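Side-chain contacts in 'Carboxyl esterase 2 (PDB 5MIF), which probably hydrolyses carboxylic esters, as a carboxylesterase of the alpha/beta hydrolase fold from a truffle-forming fungus: residues P159-Q162 with C163-A166; S196-V199 with S200-I204; C225-A228 with T229-E232; T240-E243 with I244-A247; E294-G297 with R298-K302. One frame throughout, in Å; residues are numbered along the deposited sequence.

Interaction 1 of 5, residues P159-Q162 with C163-A166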
loop_
_atom_site.group_PDB
_atom_site.type_symbol
_atom_site.label_atom_id
_atom_site.label_comp_id
_atom_site.label_asym_id
_atom_site.label_seq_id
_atom_site.Cartn_x
_atom_site.Cartn_y
_atom_site.Cartn_z
ATOM N N PRO A 159 25.246 17.843 -0.527
ATOM C CA PRO A 159 24.378 17.072 0.382
ATOM C C PRO A 159 24.392 15.560 0.062
ATOM O O PRO A 159 24.376 14.735 0.991
ATOM C CB PRO A 159 22.991 17.681 0.158
ATOM C CG PRO A 159 23.277 19.102 -0.360
ATOM C CD PRO A 159 24.503 18.917 -1.226
ATOM N N ASN A 160 24.435 15.215 -1.223
ATOM C CA ASN A 160 24.565 13.828 -1.639
ATOM C C ASN A 160 25.799 13.164 -1.035
ATOM O O ASN A 160 25.721 12.055 -0.496
ATOM C CB ASN A 160 24.639 13.742 -3.161
ATOM C CG ASN A 160 23.544 14.553 -3.837
ATOM O OD1 ASN A 160 23.481 15.771 -3.681
ATOM N ND2 ASN A 160 22.688 13.884 -4.596
ATOM N N GLU A 161 26.941 13.843 -1.141
ATOM C CA GLU A 161 28.201 13.292 -0.659
ATOM C C GLU A 161 28.261 13.296 0.862
ATOM O O GLU A 161 28.919 12.442 1.456
ATOM C CB GLU A 161 29.390 14.044 -1.258
ATOM C CG GLU A 161 29.526 13.886 -2.783
ATOM C CD GLU A 161 29.906 12.474 -3.234
ATOM O OE1 GLU A 161 30.301 11.643 -2.394
ATOM O OE2 GLU A 161 29.847 12.202 -4.450
ATOM N N GLN A 162 27.596 14.260 1.495
ATOM C CA GLN A 162 27.494 14.245 2.951
ATOM C C GLN A 162 26.765 12.978 3.390
ATOM O O GLN A 162 27.223 12.265 4.282
ATOM C CB GLN A 162 26.738 15.472 3.474
ATOM C CG GLN A 162 27.545 16.769 3.485
ATOM C CD GLN A 162 26.780 17.909 4.127
ATOM O OE1 GLN A 162 25.607 18.130 3.823
ATOM N NE2 GLN A 162 27.430 18.617 5.048
ATOM N N CYS A 163 25.628 12.714 2.748
ATOM C CA CYS A 163 24.809 11.543 3.058
ATOM C C CYS A 163 25.588 10.270 2.785
ATOM O O CYS A 163 25.587 9.347 3.599
ATOM C CB CYS A 163 23.526 11.557 2.244
ATOM S SG CYS A 163 22.391 12.832 2.756
ATOM N N TYR A 164 26.257 10.226 1.640
ATOM C CA TYR A 164 27.091 9.080 1.317
ATOM C C TYR A 164 28.174 8.893 2.374
ATOM O O TYR A 164 28.359 7.782 2.872
ATOM C CB TYR A 164 27.707 9.211 -0.076
ATOM C CG TYR A 164 28.620 8.058 -0.398
ATOM C CD1 TYR A 164 28.107 6.853 -0.840
ATOM C CD2 TYR A 164 29.995 8.163 -0.220
ATOM C CE1 TYR A 164 28.935 5.788 -1.123
ATOM C CE2 TYR A 164 30.833 7.110 -0.495
ATOM C CZ TYR A 164 30.301 5.919 -0.946
ATOM O OH TYR A 164 31.140 4.856 -1.219
ATOM N N ALA A 165 28.873 9.973 2.741
ATOM C CA ALA A 165 29.977 9.862 3.701
ATOM C C ALA A 165 29.513 9.432 5.103
ATOM O O ALA A 165 30.208 8.676 5.796
ATOM C CB ALA A 165 30.749 11.204 3.793
ATOM N N ALA A 166 28.339 9.906 5.511
ATOM C CA ALA A 166 27.766 9.513 6.795
ATOM C C ALA A 166 27.458 8.014 6.815
ATOM O O ALA A 166 27.682 7.335 7.820
ATOM C CB ALA A 166 26.508 10.318 7.090
#

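Interaction 2 of 5, residues S196-V199 with S200-I204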
loop_
_atom_site.group_PDB
_atom_site.type_symbol
_atom_site.label_atom_id
_atom_site.label_comp_id
_atom_site.label_asym_id
_atom_site.label_seq_id
_atom_site.Cartn_x
_atom_site.Cartn_y
_atom_site.Cartn_z
ATOM N N SER A 196 18.382 9.383 -1.201
ATOM C CA SER A 196 18.471 7.955 -0.907
ATOM C C SER A 196 18.936 7.195 -2.146
ATOM O O SER A 196 19.905 6.432 -2.100
ATOM C CB SER A 196 17.118 7.413 -0.412
ATOM O OG SER A 196 17.234 6.066 0.042
ATOM N N SER A 197 18.264 7.433 -3.264
ATOM C CA SER A 197 18.602 6.731 -4.495
ATOM C C SER A 197 19.961 7.193 -5.024
ATOM O O SER A 197 20.664 6.418 -5.675
ATOM C CB SER A 197 17.521 6.944 -5.555
ATOM O OG SER A 197 17.334 8.325 -5.768
ATOM N N SER A 198 20.336 8.446 -4.736
ATOM C CA SER A 198 21.662 8.936 -5.113
ATOM C C SER A 198 22.773 8.209 -4.381
ATOM O O SER A 198 23.766 7.805 -4.993
ATOM C CB SER A 198 21.780 10.440 -4.860
ATOM O OG SER A 198 23.049 10.921 -5.273
ATOM N N VAL A 199 22.595 8.035 -3.073
ATOM C CA VAL A 199 23.568 7.335 -2.244
ATOM C C VAL A 199 23.657 5.848 -2.627
ATOM O O VAL A 199 24.748 5.244 -2.616
ATOM C CB VAL A 199 23.219 7.494 -0.747
ATOM C CG1 VAL A 199 24.077 6.580 0.115
ATOM C CG2 VAL A 199 23.407 8.967 -0.319
ATOM N N SER A 200 22.511 5.254 -2.960
ATOM C CA SER A 200 22.511 3.889 -3.494
ATOM C C SER A 200 23.383 3.821 -4.758
ATOM O O SER A 200 24.245 2.957 -4.879
ATOM C CB SER A 200 21.079 3.416 -3.802
ATOM O OG SER A 200 20.340 3.142 -2.610
ATOM N N LEU A 201 23.158 4.744 -5.687
ATOM C CA LEU A 201 23.892 4.778 -6.944
ATOM C C LEU A 201 25.395 4.993 -6.717
ATOM O O LEU A 201 26.223 4.343 -7.347
ATOM C CB LEU A 201 23.319 5.865 -7.860
ATOM C CG LEU A 201 24.007 6.084 -9.209
ATOM C CD1 LEU A 201 23.953 4.821 -10.041
ATOM C CD2 LEU A 201 23.353 7.241 -9.948
ATOM N N LEU A 202 25.740 5.891 -5.798
ATOM C CA LEU A 202 27.136 6.148 -5.470
ATOM C C LEU A 202 27.770 4.894 -4.850
ATOM O O LEU A 202 28.949 4.614 -5.067
ATOM C CB LEU A 202 27.257 7.365 -4.524
ATOM C CG LEU A 202 26.962 8.770 -5.088
ATOM C CD1 LEU A 202 26.871 9.837 -3.990
ATOM C CD2 LEU A 202 28.002 9.185 -6.141
ATOM N N SER A 203 27.006 4.147 -4.061
ATOM C CA SER A 203 27.528 2.902 -3.492
ATOM C C SER A 203 27.856 1.895 -4.598
ATOM O O SER A 203 28.857 1.176 -4.529
ATOM C CB SER A 203 26.533 2.294 -2.513
ATOM O OG SER A 203 26.192 3.229 -1.515
ATOM N N ILE A 204 27.004 1.854 -5.619
ATOM C CA ILE A 204 27.211 0.958 -6.749
ATOM C C ILE A 204 28.471 1.375 -7.518
ATOM O O ILE A 204 29.349 0.556 -7.761
ATOM C CB ILE A 204 25.976 0.942 -7.664
ATOM C CG1 ILE A 204 24.849 0.160 -6.973
ATOM C CG2 ILE A 204 26.310 0.318 -9.011
ATOM C CD1 ILE A 204 23.462 0.474 -7.476
#

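Interaction 3 of 5, residues C225-A228 with T229-E232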
loop_
_atom_site.group_PDB
_atom_site.type_symbol
_atom_site.label_atom_id
_atom_site.label_comp_id
_atom_site.label_asym_id
_atom_site.label_seq_id
_atom_site.Cartn_x
_atom_site.Cartn_y
_atom_site.Cartn_z
ATOM N N CYS A 225 14.039 16.825 -16.317
ATOM C CA CYS A 225 12.875 16.771 -17.178
ATOM C C CYS A 225 11.591 16.917 -16.389
ATOM O O CYS A 225 11.514 16.591 -15.202
ATOM C CB CYS A 225 12.868 15.472 -17.988
ATOM S SG CYS A 225 14.108 15.475 -19.314
ATOM N N GLU A 226 10.589 17.454 -17.064
ATOM C CA GLU A 226 9.247 17.508 -16.536
ATOM C C GLU A 226 8.455 16.337 -17.081
ATOM O O GLU A 226 8.675 15.896 -18.216
ATOM C CB GLU A 226 8.611 18.838 -16.888
ATOM C CG GLU A 226 9.466 19.981 -16.403
ATOM C CD GLU A 226 8.711 21.267 -16.295
ATOM O OE1 GLU A 226 7.765 21.463 -17.088
ATOM O OE2 GLU A 226 9.064 22.077 -15.413
ATOM N N SER A 227 7.571 15.808 -16.247
ATOM C CA SER A 227 6.812 14.620 -16.596
ATOM C C SER A 227 5.337 14.966 -16.704
ATOM O O SER A 227 4.936 16.089 -16.388
ATOM C CB SER A 227 7.049 13.518 -15.558
ATOM O OG SER A 227 6.873 14.021 -14.243
ATOM N N ALA A 228 4.549 14.002 -17.176
ATOM C CA ALA A 228 3.120 14.186 -17.424
ATOM C C ALA A 228 2.365 14.804 -16.238
ATOM O O ALA A 228 1.515 15.676 -16.428
ATOM C CB ALA A 228 2.484 12.849 -17.812
ATOM N N THR A 229 2.666 14.360 -15.019
ATOM C CA THR A 229 1.914 14.848 -13.865
ATOM C C THR A 229 2.270 16.290 -13.471
ATOM O O THR A 229 1.526 16.907 -12.706
ATOM C CB THR A 229 2.098 13.937 -12.629
ATOM O OG1 THR A 229 3.491 13.723 -12.390
ATOM C CG2 THR A 229 1.398 12.592 -12.835
ATOM N N PHE A 230 3.382 16.832 -13.981
ATOM C CA PHE A 230 3.659 18.267 -13.814
ATOM C C PHE A 230 2.514 19.071 -14.408
ATOM O O PHE A 230 2.011 20.011 -13.796
ATOM C CB PHE A 230 4.965 18.700 -14.499
ATOM C CG PHE A 230 6.197 18.533 -13.660
ATOM C CD1 PHE A 230 6.677 17.269 -13.325
ATOM C CD2 PHE A 230 6.878 19.650 -13.195
ATOM C CE1 PHE A 230 7.829 17.121 -12.557
ATOM C CE2 PHE A 230 8.023 19.516 -12.425
ATOM C CZ PHE A 230 8.501 18.247 -12.105
ATOM N N LYS A 231 2.102 18.659 -15.602
ATOM C CA LYS A 231 1.004 19.282 -16.323
ATOM C C LYS A 231 -0.358 18.986 -15.674
ATOM O O LYS A 231 -1.257 19.829 -15.688
ATOM C CB LYS A 231 1.014 18.799 -17.780
ATOM C CG LYS A 231 2.238 19.272 -18.544
ATOM C CD LYS A 231 2.570 18.360 -19.713
ATOM C CE LYS A 231 3.852 18.819 -20.419
ATOM N NZ LYS A 231 4.009 18.245 -21.794
ATOM N N GLU A 232 -0.514 17.792 -15.108
ATOM C CA GLU A 232 -1.792 17.400 -14.525
ATOM C C GLU A 232 -2.076 18.118 -13.197
ATOM O O GLU A 232 -3.219 18.465 -12.903
ATOM C CB GLU A 232 -1.843 15.884 -14.324
ATOM C CG GLU A 232 -3.189 15.388 -13.850
ATOM C CD GLU A 232 -3.288 13.879 -13.825
ATOM O OE1 GLU A 232 -2.284 13.205 -14.159
ATOM O OE2 GLU A 232 -4.385 13.371 -13.494
#

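Interaction 4 of 5, residues T240-E243 with I244-A247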
loop_
_atom_site.group_PDB
_atom_site.type_symbol
_atom_site.label_atom_id
_atom_site.label_comp_id
_atom_site.label_asym_id
_atom_site.label_seq_id
_atom_site.Cartn_x
_atom_site.Cartn_y
_atom_site.Cartn_z
ATOM N N THR A 240 3.674 22.578 -5.663
ATOM C CA THR A 240 3.408 23.227 -6.941
ATOM C C THR A 240 4.619 23.135 -7.856
ATOM O O THR A 240 5.736 22.906 -7.396
ATOM C CB THR A 240 3.041 24.708 -6.756
ATOM O OG1 THR A 240 4.234 25.473 -6.529
ATOM C CG2 THR A 240 2.086 24.874 -5.578
ATOM N N THR A 241 4.400 23.325 -9.150
ATOM C CA THR A 241 5.491 23.285 -10.106
ATOM C C THR A 241 6.480 24.424 -9.844
ATOM O O THR A 241 7.667 24.290 -10.119
ATOM C CB THR A 241 4.980 23.363 -11.555
ATOM O OG1 THR A 241 3.927 24.334 -11.639
ATOM C CG2 THR A 241 4.454 22.009 -12.010
ATOM N N ASP A 242 5.991 25.540 -9.313
ATOM C CA ASP A 242 6.863 26.661 -8.981
ATOM C C ASP A 242 7.791 26.343 -7.818
ATOM O O ASP A 242 8.966 26.715 -7.834
ATOM C CB ASP A 242 6.046 27.913 -8.665
ATOM C CG ASP A 242 5.455 28.547 -9.910
ATOM O OD1 ASP A 242 5.854 28.152 -11.031
ATOM O OD2 ASP A 242 4.607 29.456 -9.764
ATOM N N GLU A 243 7.264 25.674 -6.801
ATOM C CA GLU A 243 8.075 25.287 -5.657
ATOM C C GLU A 243 9.166 24.302 -6.088
ATOM O O GLU A 243 10.299 24.361 -5.609
ATOM C CB GLU A 243 7.195 24.682 -4.567
ATOM C CG GLU A 243 6.329 25.692 -3.820
ATOM C CD GLU A 243 5.322 25.031 -2.884
ATOM O OE1 GLU A 243 4.807 23.934 -3.222
ATOM O OE2 GLU A 243 5.092 25.583 -1.786
ATOM N N ILE A 244 8.820 23.418 -7.017
ATOM C CA ILE A 244 9.767 22.455 -7.572
ATOM C C ILE A 244 10.928 23.147 -8.288
ATOM O O ILE A 244 12.098 22.793 -8.097
ATOM C CB ILE A 244 9.069 21.485 -8.555
ATOM C CG1 ILE A 244 8.100 20.570 -7.802
ATOM C CG2 ILE A 244 10.085 20.647 -9.312
ATOM C CD1 ILE A 244 7.385 19.574 -8.703
ATOM N N ARG A 245 10.599 24.138 -9.110
ATOM C CA ARG A 245 11.608 24.852 -9.880
ATOM C C ARG A 245 12.523 25.633 -8.958
ATOM O O ARG A 245 13.737 25.647 -9.148
ATOM C CB ARG A 245 10.943 25.806 -10.861
ATOM C CG ARG A 245 10.133 25.111 -11.907
ATOM C CD ARG A 245 9.295 26.103 -12.675
ATOM N NE ARG A 245 8.345 25.421 -13.542
ATOM C CZ ARG A 245 8.681 24.821 -14.677
ATOM N NH1 ARG A 245 9.949 24.809 -15.077
ATOM N NH2 ARG A 245 7.752 24.221 -15.411
ATOM N N PHE A 246 11.926 26.263 -7.950
ATOM C CA PHE A 246 12.677 26.998 -6.946
ATOM C C PHE A 246 13.668 26.096 -6.206
ATOM O O PHE A 246 14.850 26.429 -6.085
ATOM C CB PHE A 246 11.718 27.665 -5.957
ATOM C CG PHE A 246 12.405 28.489 -4.904
ATOM C CD1 PHE A 246 12.863 27.907 -3.734
ATOM C CD2 PHE A 246 12.612 29.845 -5.096
ATOM C CE1 PHE A 246 13.504 28.669 -2.765
ATOM C CE2 PHE A 246 13.254 30.605 -4.142
ATOM C CZ PHE A 246 13.700 30.024 -2.974
ATOM N N ALA A 247 13.186 24.957 -5.714
ATOM C CA ALA A 247 14.046 24.038 -4.978
ATOM C C ALA A 247 15.174 23.538 -5.869
ATOM O O ALA A 247 16.331 23.455 -5.432
ATOM C CB ALA A 247 13.240 22.864 -4.427
#

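Interaction 5 of 5, residues E294-G297 with R298-K302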
loop_
_atom_site.group_PDB
_atom_site.type_symbol
_atom_site.label_atom_id
_atom_site.label_comp_id
_atom_site.label_asym_id
_atom_site.label_seq_id
_atom_site.Cartn_x
_atom_site.Cartn_y
_atom_site.Cartn_z
ATOM N N GLU A 294 6.887 6.506 -10.084
ATOM C CA GLU A 294 6.298 5.361 -10.778
ATOM C C GLU A 294 7.178 4.913 -11.944
ATOM O O GLU A 294 7.438 3.720 -12.110
ATOM C CB GLU A 294 4.871 5.701 -11.251
ATOM C CG GLU A 294 3.898 5.935 -10.090
ATOM C CD GLU A 294 2.424 6.088 -10.503
ATOM O OE1 GLU A 294 2.125 6.392 -11.675
ATOM O OE2 GLU A 294 1.549 5.886 -9.631
ATOM N N ASP A 295 7.656 5.871 -12.734
ATOM C CA ASP A 295 8.560 5.554 -13.841
ATOM C C ASP A 295 9.857 4.933 -13.333
ATOM O O ASP A 295 10.368 3.983 -13.932
ATOM C CB ASP A 295 8.868 6.803 -14.674
ATOM C CG ASP A 295 7.687 7.244 -15.522
ATOM O OD1 ASP A 295 6.766 6.426 -15.738
ATOM O OD2 ASP A 295 7.678 8.407 -15.972
ATOM N N PHE A 296 10.390 5.468 -12.238
ATOM C CA PHE A 296 11.617 4.924 -11.665
ATOM C C PHE A 296 11.386 3.469 -11.222
ATOM O O PHE A 296 12.219 2.593 -11.470
ATOM C CB PHE A 296 12.099 5.794 -10.493
ATOM C CG PHE A 296 13.465 5.427 -9.972
ATOM C CD1 PHE A 296 14.574 5.454 -10.801
ATOM C CD2 PHE A 296 13.644 5.085 -8.640
ATOM C CE1 PHE A 296 15.840 5.125 -10.316
ATOM C CE2 PHE A 296 14.904 4.767 -8.143
ATOM C CZ PHE A 296 16.005 4.783 -8.982
ATOM N N GLY A 297 10.257 3.216 -10.565
ATOM C CA GLY A 297 9.924 1.870 -10.137
ATOM C C GLY A 297 9.771 0.888 -11.294
ATOM O O GLY A 297 10.330 -0.213 -11.248
ATOM N N ARG A 298 9.058 1.298 -12.343
ATOM C CA ARG A 298 8.878 0.445 -13.530
ATOM C C ARG A 298 10.227 0.108 -14.141
ATOM O O ARG A 298 10.470 -1.014 -14.590
ATOM C CB ARG A 298 7.998 1.126 -14.575
ATOM C CG ARG A 298 6.569 1.319 -14.141
ATOM C CD ARG A 298 5.764 1.955 -15.248
ATOM N NE ARG A 298 4.337 1.976 -14.952
ATOM C CZ ARG A 298 3.624 3.090 -14.812
ATOM N NH1 ARG A 298 4.214 4.278 -14.930
ATOM N NH2 ARG A 298 2.322 3.019 -14.550
ATOM N N ARG A 299 11.116 1.092 -14.131
ATOM C CA ARG A 299 12.461 0.896 -14.636
ATOM C C ARG A 299 13.237 -0.136 -13.784
ATOM O O ARG A 299 13.888 -1.024 -14.328
ATOM C CB ARG A 299 13.167 2.244 -14.697
ATOM C CG ARG A 299 14.531 2.172 -15.243
ATOM C CD ARG A 299 14.848 3.319 -16.171
ATOM N NE ARG A 299 16.151 3.018 -16.730
ATOM C CZ ARG A 299 17.233 3.760 -16.581
ATOM N NH1 ARG A 299 17.167 4.919 -15.933
ATOM N NH2 ARG A 299 18.373 3.347 -17.118
ATOM N N LEU A 300 13.128 -0.055 -12.460
ATOM C CA LEU A 300 13.741 -1.063 -11.587
ATOM C C LEU A 300 13.157 -2.456 -11.841
ATOM O O LEU A 300 13.879 -3.459 -11.842
ATOM C CB LEU A 300 13.538 -0.703 -10.112
ATOM C CG LEU A 300 14.187 0.576 -9.603
ATOM C CD1 LEU A 300 13.767 0.833 -8.167
ATOM C CD2 LEU A 300 15.694 0.443 -9.698
ATOM N N GLN A 301 11.846 -2.511 -12.050
ATOM C CA GLN A 301 11.168 -3.782 -12.295
ATOM C C GLN A 301 11.694 -4.456 -13.561
ATOM O O GLN A 301 12.088 -5.620 -13.537
ATOM C CB GLN A 301 9.664 -3.576 -12.408
ATOM C CG GLN A 301 8.972 -3.440 -11.062
ATOM C CD GLN A 301 7.483 -3.213 -11.196
ATOM O OE1 GLN A 301 6.958 -3.068 -12.305
ATOM N NE2 GLN A 301 6.784 -3.205 -10.064
ATOM N N LYS A 302 11.740 -3.691 -14.644
ATOM C CA LYS A 302 12.252 -4.150 -15.938
ATOM C C LYS A 302 13.696 -4.655 -15.870
ATOM O O LYS A 302 14.085 -5.557 -16.612
ATOM C CB LYS A 302 12.147 -3.002 -16.941
ATOM C CG LYS A 302 12.949 -3.157 -18.214
ATOM C CD LYS A 302 12.718 -1.954 -19.122
ATOM C CE LYS A 302 13.918 -1.685 -20.024
ATOM N NZ LYS A 302 13.498 -1.186 -21.361
#

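Interaction 1 of 5, residues P159-Q162 with C163-A166
Glu161 and Tyr164 meet within helix 158-173, a local contact between neighbours along one helix of the alpha/beta hydrolase fold, which packs against strand 142-147 and helix 191-206. Four backbone bonds, each spanning four residues, hold the turn, from Cys163 N on Pro159 O (3.0 Å) to Ala166 N on Gln162 O (2.9 Å). Proline suits its place in the first turn, where its lack of an N-H costs the helix nothing. The Glu161 and Tyr164 side chains run alongside each other. Glu161 bends at its second torsion (chi2 -68°), which brings OE1 to 4.1 Å from Tyr164 CD2, with the carboxylate and ring planes 72° apart. Cys163 is small enough to fit between Val146 of the strand and Val199 of the next helix, and the methyl of Ala165 rests 3.2 Å from Glu161 O. The strong polar partners lie beyond the turn: Glu161 OE2 forms a salt bridge with Arg206, whose cation also meets the Tyr164 ring in a cation-pi contact, and Tyr164 OH is hydrogen-bonded to Thr208 OG1. One arginine thus serves both a carboxylate and a ring, and its charge probably favours the ionised form of Glu161.

Interaction 2 of 5, residues S196-V199 with S200-I204
Ser203 folds back onto Val199 on helix 191-206, the connecting helix of a beta-alpha-beta unit between strands 184-189 and 213-217, buried in the alpha/beta hydrolase core. With OG beside its own backbone N (chi1 -55°), the hydroxyl points back down the helix and donates to Val199 O at 2.7 Å. The same carbonyl takes Ser203 N at 2.9 Å, so two donors of one residue grip a single acceptor. An alanine in place of Ser203 would keep the backbone bond but is likely to leave Val199 O without its second donor inside a buried helix.

Leu202 uses the same first torsion (chi1 -71°) but carries a carbon where Ser203 carries a hydroxyl, so its CG rests 3.3 Å from Ser198 O without bonding, while CD1 passes 4.2 Å from Ser198 OG. That hydroxyl is turned the other way, anti to the nitrogen, and its bonds run to Val262 O and Asn160 ND2. Small serines suit the closely packed faces of this helix: Ser196 OG and Ser200 OG both bond to Gln214 OE1, so one amide oxygen satisfies two buried hydroxyls. Branched Val199 instead offers hydrocarbon to Phe186. At the Val199 carbonyl, Ser203 OG and Ser203 N arrive from opposite faces of the carbonyl plane.

Interaction 3 of 5, residues C225-A228 with T229-E232
The backbone runs extended through Glu226 and Ser227 and then coils into helix 228-232, with Ser227 O accepting Phe230 N at 3.0 Å from well above the carbonyl plane (49° out of it). One step on, Ala228 O takes Glu232 N at 3.2 Å, and more weakly Lys231 N. Phe230 carries the side-chain contact. Over one face of its ring lies Glu226, whose CA stands 4.2 Å from the ring centroid and only 14° off the normal, a CH-pi contact. The two side chains cross at about a right angle, the carboxylate only modestly inclined to the ring, and Glu226 OE2 comes to 3.9 Å from Phe230 CD2; that oxygen forms a salt bridge with Arg245. Along the ring edge, near its plane, Ser227 OG sits 3.4 Å from CD1. Its first torsion (chi1 50°) tucks the hydroxyl between backbone N and carbonyl carbon, where it is buried with no polar partner.

This turn follows strand 213-217 of the alpha/beta hydrolase fold and brings the chain to helix 241-251. A flat aromatic suits the site, for Thr241, Ile244, Ile289 and Gln292 also touch the ring; an alanine here would probably open a gap among them and leave Glu226 without the face on which it lies. Thr229, near a probable Ser-His-Asp triad, uses its small hydroxyl as both donor and acceptor, bonding to Pro288 O and Gln291 N.

Interaction 4 of 5, residues T240-E243 with I244-A247
The guanidinium of Arg245 is approached obliquely by Thr241 O and Asp242 OD1, the Phe246 ring meets Phe55 with planes at about 60°, and the Glu243 carboxylate is used at both oxygens. In Arg245, CG lies beside the backbone N (chi1 -65°) and 3.2 Å from Thr241 O; the chain then extends past that carbonyl. Asp242 OD1 stays 4.5 Å from Arg245 NE, beyond a salt bridge, so any attraction is probably only a general one between charges, and the partner of the arginine is Glu226. Arginine suits the place because its long chain can pass Thr241 O and still present a cation to Glu226.

Ile244 lays CG1 3.3 Å from Thr240 O and offers its branched hydrocarbon to Leu239. Phe246 sends its ring away from the turn, where it also touches Phe53. The backbone bonds are those of a regular helix, from Ile244 N on Thr240 O (3.1 Å) through to Ala247 N on Glu243 O (2.9 Å).

The first turn is closed by two reciprocal bonds. Thr240 OG1 accepts Glu243 N at 3.0 Å, and Glu243 OE1 accepts Thr240 N, also at 3.0 Å, on its anti side and 24° out of the carboxylate plane. The other oxygen, OE2, bonds to Ser51 OG, fixing the rotation of the carboxylate. Threonine at the N-cap and glutamate three residues on make a capping box, the classic start of a helix, here helix 241-251.

Interaction 5 of 5, residues E294-G297 with R298-K302
Arg298 reaches across the dimer while keeping a hold on its own helix: NH2 forms a salt bridge with Glu285 of the second subunit, and NH1 turns back to Asp295 OD1. The inner link, at 3.4 Å, is a salt bridge whose hydrogen bond is weak (131°), although the oxygen lies at the edge of the guanidinium and in its plane. The two flat groups are turned 44° against each other, and Asp295 OD1 is also bonded to Gln291 NE2. Glu294 adds negative charge, with OE1 4.4 Å from Arg298 NH1 but well out of the guanidinium plane; its salt bridge is to Arg311. Arginine suits this place, since its extended chain carries several N-H groups past the helix surface.

Helix 290-302 is the crossover of a beta-alpha-beta unit between strands 279-284 and 307-312. Part of the side facing the sheet is apolar. Phe296, with CG anti to the backbone N (chi1 -171°), sets its ring against Leu300, whose CG lies over one face and whose CD1 is 4.1 Å from Phe296 CE2. Both residues also touch strand 279-284. Gly297 brings no side chain, and the carbonyl Gly297 O accepts Gln301 N at 2.9 Å.

How the interactions relate
Interactions 1 and 2 form one packed pair, their centres 10 Å apart, with Tyr164 CE1 lying 3.8 Å from Ser203 OG. Interactions 3 and 4, with centres 12 Å apart, are joined where Phe230 CE2 packs 3.8 Å from Ile244 CD1. Interaction 5 touches interaction 2 through Ser197 CB and Phe296 CE2, 4.3 Å apart, whereas its nearest atoms stay about 5 Å from interaction 3. Ser196 touches the probable nucleophile elbow around Ser190, and Cys163 lies near that elbow; Thr229 and Ile244 lie near the probable triad of Ser190, His317 and Asp287. Interaction 2 thus borders the presumed active site, and side chains of interactions 1, 3 and 4 lie near it without touching.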